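Local structure of trichothecene 3-O-acetyltransferase (Gibberella zeae, 2RKV) at residues Thr21-Leu26 against Met159-Gln164; Val85-Arg90 against Glu113-Pro118; Tyr106-Phe111 against Ala229-Phe234; Arg119-Ile124 against Pro403-Val408. The protein transfers an acetyl group from acetyl coenzyme A to the 3-hydroxyl of trichothecene mycotoxins such as T-2 and deoxynivalenol, as a member of the BAHD acyltransferase superfamily. One frame throughout, in Å; residues are numbered along the deposited sequence.

Contact 1: Thr21-Leu26 against Met159-Gln164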
# COMPACT_ATOMS: atom_id res chain seq x y z
N THR A 21 -6.55 2.24 2.68
CA THR A 21 -5.11 2.15 2.95
C THR A 21 -4.74 3.06 4.11
O THR A 21 -5.02 4.26 4.06
CB THR A 21 -4.27 2.57 1.73
OG1 THR A 21 -4.62 1.76 0.60
CG2 THR A 21 -2.77 2.43 2.02
N GLN A 22 -4.11 2.50 5.15
CA GLN A 22 -3.70 3.28 6.32
C GLN A 22 -2.18 3.41 6.39
O GLN A 22 -1.45 2.49 6.05
CB GLN A 22 -4.17 2.62 7.62
CG GLN A 22 -5.64 2.23 7.66
CD GLN A 22 -5.91 1.16 8.70
OE1 GLN A 22 -5.05 0.32 8.98
NE2 GLN A 22 -7.12 1.17 9.26
N ILE A 23 -1.72 4.56 6.87
CA ILE A 23 -0.31 4.74 7.20
C ILE A 23 -0.24 5.66 8.41
O ILE A 23 -1.04 6.60 8.53
CB ILE A 23 0.52 5.28 5.98
CG1 ILE A 23 2.03 5.23 6.24
CG2 ILE A 23 0.03 6.69 5.57
CD1 ILE A 23 2.64 3.83 6.22
N SER A 24 0.69 5.36 9.32
CA SER A 24 0.90 6.17 10.52
C SER A 24 2.30 6.76 10.56
O SER A 24 3.28 6.08 10.22
CB SER A 24 0.66 5.34 11.79
OG SER A 24 -0.66 4.82 11.82
N LEU A 25 2.36 8.02 10.97
CA LEU A 25 3.60 8.75 11.17
C LEU A 25 3.71 9.10 12.65
O LEU A 25 2.78 9.68 13.22
CB LEU A 25 3.62 10.02 10.30
CG LEU A 25 3.85 9.87 8.78
CD1 LEU A 25 2.79 9.02 8.09
CD2 LEU A 25 3.96 11.24 8.09
N LEU A 26 4.82 8.72 13.27
CA LEU A 26 5.09 8.98 14.68
C LEU A 26 6.07 10.14 14.82
O LEU A 26 7.12 10.14 14.18
CB LEU A 26 5.65 7.73 15.36
CG LEU A 26 6.16 7.89 16.80
CD1 LEU A 26 4.99 8.08 17.77
CD2 LEU A 26 7.01 6.69 17.21
N MET A 159 -7.47 6.19 -4.59
CA MET A 159 -6.02 6.38 -4.57
C MET A 159 -5.26 5.11 -4.23
O MET A 159 -5.68 4.36 -3.36
CB MET A 159 -5.63 7.48 -3.58
CG MET A 159 -5.96 7.19 -2.11
SD MET A 159 -5.75 8.65 -1.05
CE MET A 159 -7.22 9.56 -1.50
N ASP A 160 -4.14 4.90 -4.93
CA ASP A 160 -3.15 3.94 -4.47
C ASP A 160 -2.22 4.68 -3.49
O ASP A 160 -2.44 5.87 -3.19
CB ASP A 160 -2.39 3.31 -5.66
CG ASP A 160 -1.81 4.35 -6.61
OD1 ASP A 160 -1.43 5.45 -6.15
OD2 ASP A 160 -1.69 4.07 -7.83
N MET A 161 -1.20 4.00 -2.97
CA MET A 161 -0.32 4.67 -2.00
C MET A 161 0.52 5.79 -2.62
O MET A 161 0.88 6.75 -1.94
CB MET A 161 0.54 3.66 -1.23
CG MET A 161 1.50 4.30 -0.24
SD MET A 161 0.69 5.39 0.95
CE MET A 161 0.42 4.25 2.31
N VAL A 162 0.82 5.67 -3.92
CA VAL A 162 1.55 6.75 -4.60
C VAL A 162 0.66 8.00 -4.63
O VAL A 162 1.11 9.10 -4.31
CB VAL A 162 2.01 6.34 -6.02
CG1 VAL A 162 2.58 7.54 -6.80
CG2 VAL A 162 3.07 5.21 -5.91
N GLY A 163 -0.61 7.81 -4.98
CA GLY A 163 -1.58 8.92 -4.98
C GLY A 163 -1.79 9.46 -3.57
O GLY A 163 -1.85 10.68 -3.35
N GLN A 164 -1.90 8.55 -2.61
CA GLN A 164 -2.11 8.94 -1.21
C GLN A 164 -0.93 9.77 -0.71
O GLN A 164 -1.12 10.80 -0.04
CB GLN A 164 -2.28 7.69 -0.34
CG GLN A 164 -2.75 7.97 1.10
CD GLN A 164 -3.38 6.73 1.72
OE1 GLN A 164 -3.98 5.91 1.02
NE2 GLN A 164 -3.25 6.59 3.04
O HOH W 1 -4.14 3.86 -1.17

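Contact 2: Val85-Arg90 against Glu113-Pro118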
# COMPACT_ATOMS: atom_id res chain seq x y z
N VAL A 85 -10.09 13.15 13.34
CA VAL A 85 -10.47 12.76 14.69
C VAL A 85 -9.25 13.02 15.55
O VAL A 85 -8.14 12.66 15.18
CB VAL A 85 -10.84 11.24 14.75
CG1 VAL A 85 -10.98 10.75 16.20
CG2 VAL A 85 -12.12 10.96 13.97
N VAL A 86 -9.47 13.64 16.71
CA VAL A 86 -8.41 13.84 17.69
C VAL A 86 -8.69 12.91 18.87
O VAL A 86 -9.79 12.93 19.42
CB VAL A 86 -8.33 15.32 18.15
CG1 VAL A 86 -7.20 15.52 19.16
CG2 VAL A 86 -8.15 16.25 16.94
N LYS A 87 -7.70 12.08 19.19
CA LYS A 87 -7.78 11.11 20.28
C LYS A 87 -6.65 11.34 21.28
O LYS A 87 -5.48 11.31 20.90
CB LYS A 87 -7.62 9.69 19.72
CG LYS A 87 -8.88 8.87 19.63
CD LYS A 87 -8.51 7.44 19.97
CE LYS A 87 -9.51 6.43 19.47
NZ LYS A 87 -9.06 5.09 19.91
N ASP A 88 -7.01 11.55 22.55
CA ASP A 88 -5.99 11.72 23.59
C ASP A 88 -5.74 10.40 24.33
O ASP A 88 -6.56 9.98 25.16
CB ASP A 88 -6.37 12.82 24.59
CG ASP A 88 -5.31 13.03 25.68
OD1 ASP A 88 -4.17 12.49 25.54
OD2 ASP A 88 -5.59 13.74 26.67
N LEU A 89 -4.60 9.78 24.05
CA LEU A 89 -4.26 8.46 24.61
C LEU A 89 -3.17 8.53 25.66
O LEU A 89 -2.65 7.50 26.09
CB LEU A 89 -3.84 7.50 23.48
CG LEU A 89 -4.82 7.31 22.32
CD1 LEU A 89 -4.14 6.54 21.16
CD2 LEU A 89 -6.08 6.62 22.77
N ARG A 90 -2.82 9.75 26.09
CA ARG A 90 -1.73 9.95 27.05
C ARG A 90 -1.93 9.19 28.35
O ARG A 90 -0.96 8.73 28.97
CB ARG A 90 -1.51 11.43 27.35
CG ARG A 90 -0.90 12.22 26.19
CD ARG A 90 -0.88 13.70 26.49
NE ARG A 90 -2.24 14.24 26.53
CZ ARG A 90 -2.55 15.47 26.93
NH1 ARG A 90 -1.60 16.31 27.32
NH2 ARG A 90 -3.82 15.85 26.93
N GLU A 113 -5.05 -0.51 14.49
CA GLU A 113 -5.96 0.33 13.68
C GLU A 113 -7.22 0.71 14.46
O GLU A 113 -7.81 1.75 14.21
CB GLU A 113 -6.37 -0.36 12.37
CG GLU A 113 -7.20 -1.63 12.57
CD GLU A 113 -7.88 -2.12 11.30
OE1 GLU A 113 -7.76 -1.45 10.25
OE2 GLU A 113 -8.53 -3.19 11.37
N ASN A 114 -7.63 -0.14 15.40
CA ASN A 114 -8.83 0.14 16.19
C ASN A 114 -8.64 1.30 17.17
O ASN A 114 -9.61 1.94 17.57
CB ASN A 114 -9.31 -1.13 16.89
CG ASN A 114 -9.63 -2.24 15.91
OD1 ASN A 114 -9.07 -3.34 16.00
ND2 ASN A 114 -10.49 -1.96 14.94
N ILE A 115 -7.38 1.57 17.51
CA ILE A 115 -7.02 2.59 18.49
C ILE A 115 -6.51 3.87 17.82
O ILE A 115 -6.86 4.98 18.24
CB ILE A 115 -5.98 2.04 19.49
CG1 ILE A 115 -6.54 0.80 20.20
CG2 ILE A 115 -5.55 3.11 20.51
CD1 ILE A 115 -5.53 0.09 21.08
N ILE A 116 -5.69 3.73 16.77
CA ILE A 116 -5.00 4.89 16.19
C ILE A 116 -5.41 5.28 14.75
O ILE A 116 -4.91 6.28 14.22
CB ILE A 116 -3.44 4.80 16.36
CG1 ILE A 116 -2.86 3.50 15.79
CG2 ILE A 116 -3.04 4.91 17.85
CD1 ILE A 116 -2.98 3.33 14.29
N ALA A 117 -6.34 4.53 14.16
CA ALA A 117 -6.87 4.85 12.82
C ALA A 117 -8.34 5.28 12.89
O ALA A 117 -9.08 4.80 13.76
CB ALA A 117 -6.70 3.66 11.87
N PRO A 118 -8.77 6.18 11.98
CA PRO A 118 -10.16 6.68 11.98
C PRO A 118 -11.18 5.71 11.38
O PRO A 118 -12.39 5.91 11.56
CB PRO A 118 -10.07 7.95 11.14
CG PRO A 118 -8.95 7.68 10.19
CD PRO A 118 -7.96 6.81 10.92

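Contact 3: Tyr106-Phe111 against Ala229-Phe234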
# COMPACT_ATOMS: atom_id res chain seq x y z
N TYR A 106 9.27 0.05 17.37
CA TYR A 106 8.08 0.42 16.58
C TYR A 106 7.37 -0.77 15.92
O TYR A 106 7.18 -0.80 14.69
CB TYR A 106 8.43 1.51 15.55
CG TYR A 106 9.41 2.54 16.05
CD1 TYR A 106 10.77 2.46 15.71
CD2 TYR A 106 9.01 3.60 16.87
CE1 TYR A 106 11.69 3.39 16.16
CE2 TYR A 106 9.92 4.55 17.33
CZ TYR A 106 11.26 4.43 16.98
OH TYR A 106 12.20 5.34 17.41
N PRO A 107 6.92 -1.75 16.72
CA PRO A 107 6.24 -2.92 16.15
C PRO A 107 4.85 -2.61 15.62
O PRO A 107 4.18 -1.70 16.11
CB PRO A 107 6.14 -3.88 17.34
CG PRO A 107 6.10 -3.00 18.52
CD PRO A 107 6.99 -1.83 18.19
N MET A 108 4.42 -3.40 14.63
CA MET A 108 3.10 -3.24 14.04
C MET A 108 1.99 -3.34 15.09
O MET A 108 0.98 -2.65 15.01
CB MET A 108 2.88 -4.27 12.95
CG MET A 108 1.85 -3.85 11.92
SD MET A 108 1.71 -5.11 10.66
CE MET A 108 0.93 -4.20 9.31
N ALA A 109 2.20 -4.22 16.08
CA ALA A 109 1.22 -4.45 17.13
C ALA A 109 0.91 -3.19 17.96
O ALA A 109 -0.16 -3.10 18.57
CB ALA A 109 1.68 -5.60 18.04
N MET A 110 1.85 -2.24 17.99
CA MET A 110 1.64 -0.98 18.71
C MET A 110 0.93 0.10 17.88
O MET A 110 0.68 1.20 18.38
CB MET A 110 2.96 -0.44 19.27
CG MET A 110 3.45 -1.19 20.52
SD MET A 110 5.00 -0.54 21.12
CE MET A 110 5.36 -1.75 22.40
N PHE A 111 0.62 -0.23 16.63
CA PHE A 111 -0.18 0.64 15.76
C PHE A 111 -1.50 -0.07 15.47
O PHE A 111 -1.76 -0.49 14.34
CB PHE A 111 0.57 0.96 14.45
CG PHE A 111 1.83 1.74 14.62
CD1 PHE A 111 1.82 3.14 14.49
CD2 PHE A 111 3.04 1.10 14.89
CE1 PHE A 111 3.00 3.88 14.64
CE2 PHE A 111 4.22 1.83 15.04
CZ PHE A 111 4.20 3.22 14.91
N ALA A 229 -3.22 -17.03 11.77
CA ALA A 229 -2.17 -16.23 11.14
C ALA A 229 -1.86 -14.98 11.95
O ALA A 229 -2.58 -14.65 12.90
CB ALA A 229 -2.58 -15.87 9.72
N SER A 230 -0.78 -14.29 11.59
CA SER A 230 -0.42 -13.05 12.26
C SER A 230 0.30 -12.08 11.33
O SER A 230 0.65 -12.44 10.21
CB SER A 230 0.44 -13.34 13.50
OG SER A 230 1.78 -13.64 13.15
N TRP A 231 0.49 -10.86 11.82
CA TRP A 231 1.29 -9.81 11.18
C TRP A 231 2.57 -9.60 11.99
O TRP A 231 2.55 -9.67 13.22
CB TRP A 231 0.52 -8.49 11.17
CG TRP A 231 -0.45 -8.31 10.04
CD1 TRP A 231 -1.81 -8.35 10.10
CD2 TRP A 231 -0.11 -8.03 8.67
NE1 TRP A 231 -2.35 -8.13 8.85
CE2 TRP A 231 -1.33 -7.92 7.96
CE3 TRP A 231 1.10 -7.85 7.98
CZ2 TRP A 231 -1.37 -7.65 6.58
CZ3 TRP A 231 1.06 -7.59 6.61
CH2 TRP A 231 -0.17 -7.49 5.93
N ALA A 232 3.67 -9.29 11.31
CA ALA A 232 4.90 -8.88 11.98
C ALA A 232 5.74 -7.99 11.07
O ALA A 232 5.81 -8.22 9.85
CB ALA A 232 5.72 -10.09 12.42
N PHE A 233 6.41 -7.01 11.66
CA PHE A 233 7.42 -6.27 10.97
C PHE A 233 8.75 -6.98 11.19
O PHE A 233 9.02 -7.49 12.24
CB PHE A 233 7.63 -4.89 11.58
CG PHE A 233 6.55 -3.85 11.26
CD1 PHE A 233 6.32 -2.83 12.12
CD2 PHE A 233 5.78 -3.92 10.12
CE1 PHE A 233 5.37 -1.90 11.88
CE2 PHE A 233 4.85 -2.98 9.88
CZ PHE A 233 4.64 -1.98 10.76
N PHE A 234 9.55 -6.91 10.14
CA PHE A 234 10.95 -7.32 10.14
C PHE A 234 11.80 -6.19 9.58
O PHE A 234 11.44 -5.64 8.60
CB PHE A 234 11.14 -8.55 9.25
CG PHE A 234 10.43 -9.78 9.74
CD1 PHE A 234 9.15 -10.07 9.35
CD2 PHE A 234 11.07 -10.66 10.56
CE1 PHE A 234 8.55 -11.17 9.81
CE2 PHE A 234 10.45 -11.79 11.01
CZ PHE A 234 9.20 -12.03 10.67

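Contact 4: Arg119-Ile124 against Pro403-Val408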
# COMPACT_ATOMS: atom_id res chain seq x y z
N ARG A 119 -10.71 4.69 10.67
CA ARG A 119 -11.58 3.70 10.05
C ARG A 119 -10.76 2.44 9.79
O ARG A 119 -9.56 2.53 9.54
CB ARG A 119 -12.16 4.24 8.73
CG ARG A 119 -13.00 3.22 7.96
CD ARG A 119 -13.94 3.91 6.99
NE ARG A 119 -14.70 2.97 6.17
CZ ARG A 119 -15.79 3.29 5.48
NH1 ARG A 119 -16.41 2.37 4.75
NH2 ARG A 119 -16.29 4.52 5.54
N LYS A 120 -11.40 1.28 9.84
CA LYS A 120 -10.69 0.02 9.58
C LYS A 120 -10.28 -0.12 8.12
O LYS A 120 -10.88 0.48 7.23
CB LYS A 120 -11.54 -1.17 10.01
CG LYS A 120 -11.68 -1.29 11.53
CD LYS A 120 -12.67 -2.38 11.94
CE LYS A 120 -12.20 -3.77 11.50
NZ LYS A 120 -10.99 -4.20 12.24
N THR A 121 -9.23 -0.91 7.89
CA THR A 121 -8.77 -1.23 6.54
C THR A 121 -9.83 -1.98 5.73
O THR A 121 -10.09 -1.65 4.57
CB THR A 121 -7.49 -2.09 6.62
OG1 THR A 121 -6.43 -1.32 7.19
CG2 THR A 121 -7.09 -2.57 5.23
N LEU A 122 -10.43 -2.99 6.36
CA LEU A 122 -11.38 -3.86 5.70
C LEU A 122 -12.82 -3.45 6.04
O LEU A 122 -13.04 -2.81 7.06
CB LEU A 122 -11.12 -5.32 6.08
CG LEU A 122 -9.71 -5.83 5.75
CD1 LEU A 122 -9.45 -7.23 6.33
CD2 LEU A 122 -9.41 -5.80 4.24
N PRO A 123 -13.78 -3.81 5.16
CA PRO A 123 -15.20 -3.51 5.40
C PRO A 123 -15.80 -4.41 6.48
O PRO A 123 -16.67 -5.23 6.19
CB PRO A 123 -15.84 -3.78 4.03
CG PRO A 123 -14.99 -4.84 3.43
CD PRO A 123 -13.58 -4.52 3.88
N ILE A 124 -15.30 -4.25 7.70
CA ILE A 124 -15.69 -5.06 8.84
C ILE A 124 -16.16 -4.11 9.95
O ILE A 124 -15.49 -3.12 10.24
CB ILE A 124 -14.50 -5.92 9.36
CG1 ILE A 124 -14.09 -6.96 8.32
CG2 ILE A 124 -14.85 -6.59 10.71
CD1 ILE A 124 -12.75 -7.63 8.58
N PRO A 403 -0.48 0.56 10.20
CA PRO A 403 -1.24 -0.10 11.27
C PRO A 403 -1.51 -1.60 11.05
O PRO A 403 -1.72 -2.06 9.92
CB PRO A 403 -2.58 0.67 11.27
CG PRO A 403 -2.16 2.06 10.84
CD PRO A 403 -1.19 1.75 9.70
N ILE A 404 -1.51 -2.34 12.15
CA ILE A 404 -1.94 -3.73 12.13
C ILE A 404 -3.45 -3.82 11.92
O ILE A 404 -4.22 -2.98 12.41
CB ILE A 404 -1.50 -4.47 13.43
CG1 ILE A 404 -1.55 -5.99 13.24
CG2 ILE A 404 -2.32 -4.02 14.65
CD1 ILE A 404 -0.78 -6.77 14.31
N PHE A 405 -3.87 -4.83 11.17
CA PHE A 405 -5.27 -5.16 10.99
C PHE A 405 -5.41 -6.68 10.97
O PHE A 405 -4.49 -7.39 11.42
CB PHE A 405 -5.89 -4.45 9.77
CG PHE A 405 -5.26 -4.81 8.43
CD1 PHE A 405 -5.99 -5.53 7.49
CD2 PHE A 405 -3.97 -4.37 8.09
CE1 PHE A 405 -5.44 -5.85 6.23
CE2 PHE A 405 -3.42 -4.68 6.83
CZ PHE A 405 -4.16 -5.43 5.90
N GLU A 406 -6.54 -7.18 10.49
CA GLU A 406 -6.74 -8.63 10.44
C GLU A 406 -5.61 -9.27 9.63
O GLU A 406 -5.19 -8.72 8.61
CB GLU A 406 -8.09 -8.99 9.83
CG GLU A 406 -9.30 -8.71 10.72
CD GLU A 406 -9.76 -7.25 10.69
OE1 GLU A 406 -9.22 -6.45 9.89
OE2 GLU A 406 -10.67 -6.90 11.48
N PRO A 407 -5.12 -10.43 10.08
CA PRO A 407 -4.16 -11.17 9.26
C PRO A 407 -4.79 -11.51 7.91
O PRO A 407 -5.97 -11.86 7.84
CB PRO A 407 -3.91 -12.44 10.07
CG PRO A 407 -4.18 -12.05 11.47
CD PRO A 407 -5.36 -11.12 11.37
N VAL A 408 -3.99 -11.38 6.85
CA VAL A 408 -4.38 -11.75 5.51
C VAL A 408 -3.22 -12.57 4.96
O VAL A 408 -2.18 -12.01 4.60
CB VAL A 408 -4.62 -10.51 4.60
CG1 VAL A 408 -5.00 -10.94 3.18
CG2 VAL A 408 -5.69 -9.59 5.19
O HOH W 2 -9.57 -3.99 8.99

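Contact 1: Thr21-Leu26 against Met159-Gln164
The carboxamide of Gln-164 has Thr-21 O close to its own plane. Gln-164 NE2 donates to Thr-21 O at 3.1 Å. The N-H points fairly straight at the oxygen, at 161°. Relative to the Thr-21 carbonyl, the donor stands above the plane, 52° out of it, so it is not on a lone pair. The other end of the amide is also held. One water accepts from Thr-21 OG1 and donates to Gln-164 OE1 and to Met-159 O. The distance from this water to Gln-164 OE1 is 3.0 Å. The two bonds fix which way the amide is turned, and both of its polar ends have a partner within a buried contact. Thr-21 CB packs against Gln-164 OE1 at 3.4 Å.

The apolar half of the contact is made by Met-161. Its chain leaves with CG anti to the backbone N (chi1 178°) and then bends twice, which brings the methyl to the strand. Met-161 CE rests 3.7 Å from Thr-21 CG2 and 3.8 Å from Ile-23 CB. Asp-160 is the N-cap of the helix, and its OD1 accepts from Gly-163 N at 2.8 Å. Asp-160 closes the HXXXD signature of BAHD acyltransferases that opens with His-156. Asp-160 OD2 forms a salt bridge with Arg-296.

Thr-21 also touches His-156 of the trichothecene pocket, and its side chain lies about 5 Å from the bound toxin. The contact sets the first turn of helix 161-176 against strand 20-28, which runs between strands 147-155 and 399-401 in a mixed sheet.

Contact 2: Val85-Arg90 against Glu113-Pro118
Lys-87, on an edge strand, donates from NZ to the backbone carbonyl of Ile-115, near the end of a short helix, with NZ 2.8 Å from Ile-115 O. The donor lies in the carbonyl plane, on a lone pair. Lys-87 CE also lies close, 3.3 Å from Ile-115 O. The bond is described for one of two deposited conformers of Lys-87 and is less certain for that reason.

Leu-89 makes the apolar part. Its CD1 fits against two neighbouring isoleucines, 3.8 Å from Ile-115 CG2 and 3.9 Å from Ile-116 CG2. The leucine crosses Ile-116 at about a right angle. Ile-115 turns CG2 anti to its own N, and this branch meets the leucine.

Within the same segment as the lysine, Asp-88 OD1 accepts from Arg-90 N in an Asx turn. Arg-90 also grips the carboxylate side-on, with NE to OD1 and NH2 to OD2. Arg-90 N and NE approach OD1 from opposite faces of the carboxylate plane.

Strand 83-88 is an outermost strand of its sheet and pairs in parallel with strand 137-144. Helix 113-116 lies over the same sheet. Ile-116 touches Ile-149 of strand 147-155 and Ser-24 of strand 20-28.

Contact 3: Tyr106-Phe111 against Ala229-Phe234
Met-108 lies across the face of Phe-233 and reaches on to Trp-231. The methionine and phenylalanine side chains cross at about a right angle. Met-108 CB sits over the centre of the Phe-233 ring, 3.6 Å from its centroid and 12° off the normal, a CH-pi contact. Met-108 CG follows over the same ring and comes to 3.6 Å from Phe-233 CZ.

The chain stays extended past CG, with chi2 at 178°, and this carries the sulfur from one aromatic residue to the other. Met-108 SD is 4.5 Å from the Phe-233 centroid and approaches it obliquely. Met-108 SD is also 4.5 Å from the centroid of the five-membered ring of Trp-231, again obliquely. Both are Met-aromatic contacts. The methyl ends over the indole face, offset toward the rim, with Met-108 CE 4.2 Å from the centroid of the six-membered ring of Trp-231.

The phenylalanine is also met at its edge. Tyr-106 O lies near the ring plane, 3.4 Å from Phe-233 CD1, and this carbonyl accepts a hydrogen bond from Arg-401 NE. Trp-231 NE1 donates to Glu-406 O, which helps to fix the indole. The Trp-231 ring also meets that of Phe-405, with the planes at about 40°.

The arrangement is a methionine bridging two aromatic residues. Here it joins the 3-10 segment 108-110 to strand 229-236 of the seven-stranded mixed sheet. It ties a loop of the N-terminal family region to a sheet built from later parts of the chain.

Contact 4: Arg119-Ile124 against Pro403-Val408
Glu-406 reaches across to three residues of the 119-124 loop. Its CB lies 4.1 Å from Leu-122 CD1. The chain bends at chi2 (82°), which brings the carboxylate up to Lys-120 and Ile-124. CD comes within 3.7 Å of Ile-124 CD1. At the tip the two oxygens have different partners. OE2 takes a salt bridge from Lys-120 NZ at 2.8 Å, met on the syn side and 19° out of the carboxylate plane. OE1 accepts from a water at 2.6 Å, and that water accepts from Leu-122 N. Lys-120 NZ has a second anionic partner in Glu-113, so it joins two carboxylates and probably favours their charged forms.

Phe-405 packs beside this polar group. Thr-121 CG2 lies over one face of its ring, offset toward the rim, 4.0 Å from the centroid in a CH-pi contact. Leu-122 CD1 comes to the ring edge, 4.0 Å from Phe-405 CD1. Thr-121 OG1 is hydrogen-bonded to Arg-402 NH2.

Pro-123 centres an inverse gamma turn. Leu-122 belongs to the trichothecene pocket and touches the bound T-2 toxin. The contact thus joins two loops beside the toxin-binding site of this BAHD acetyltransferase.

Overall arrangement
Contacts 1 and 3 are buried, while contacts 2 and 4 are partly buried; contact 2 lies farthest from the chain centre. Contacts 1 and 2 reach the same five-stranded sheet, at an inner strand and at an edge strand. Contact 3 reaches the seven-stranded sheet instead. The buried contacts use an amide with a water (contact 1) and sulfur with aromatic rings (contact 3); the partly buried ones use charged groups, a lysine on a carbonyl (contact 2) and a salt bridge (contact 4). Gln-22 bonds to Glu-113 and to Arg-119 O, linking contacts 1, 2 and 4. The backbone bond between Ile-404 and Phe-111 joins contacts 3 and 4. Contacts 1 and 4 lie closest to the toxin.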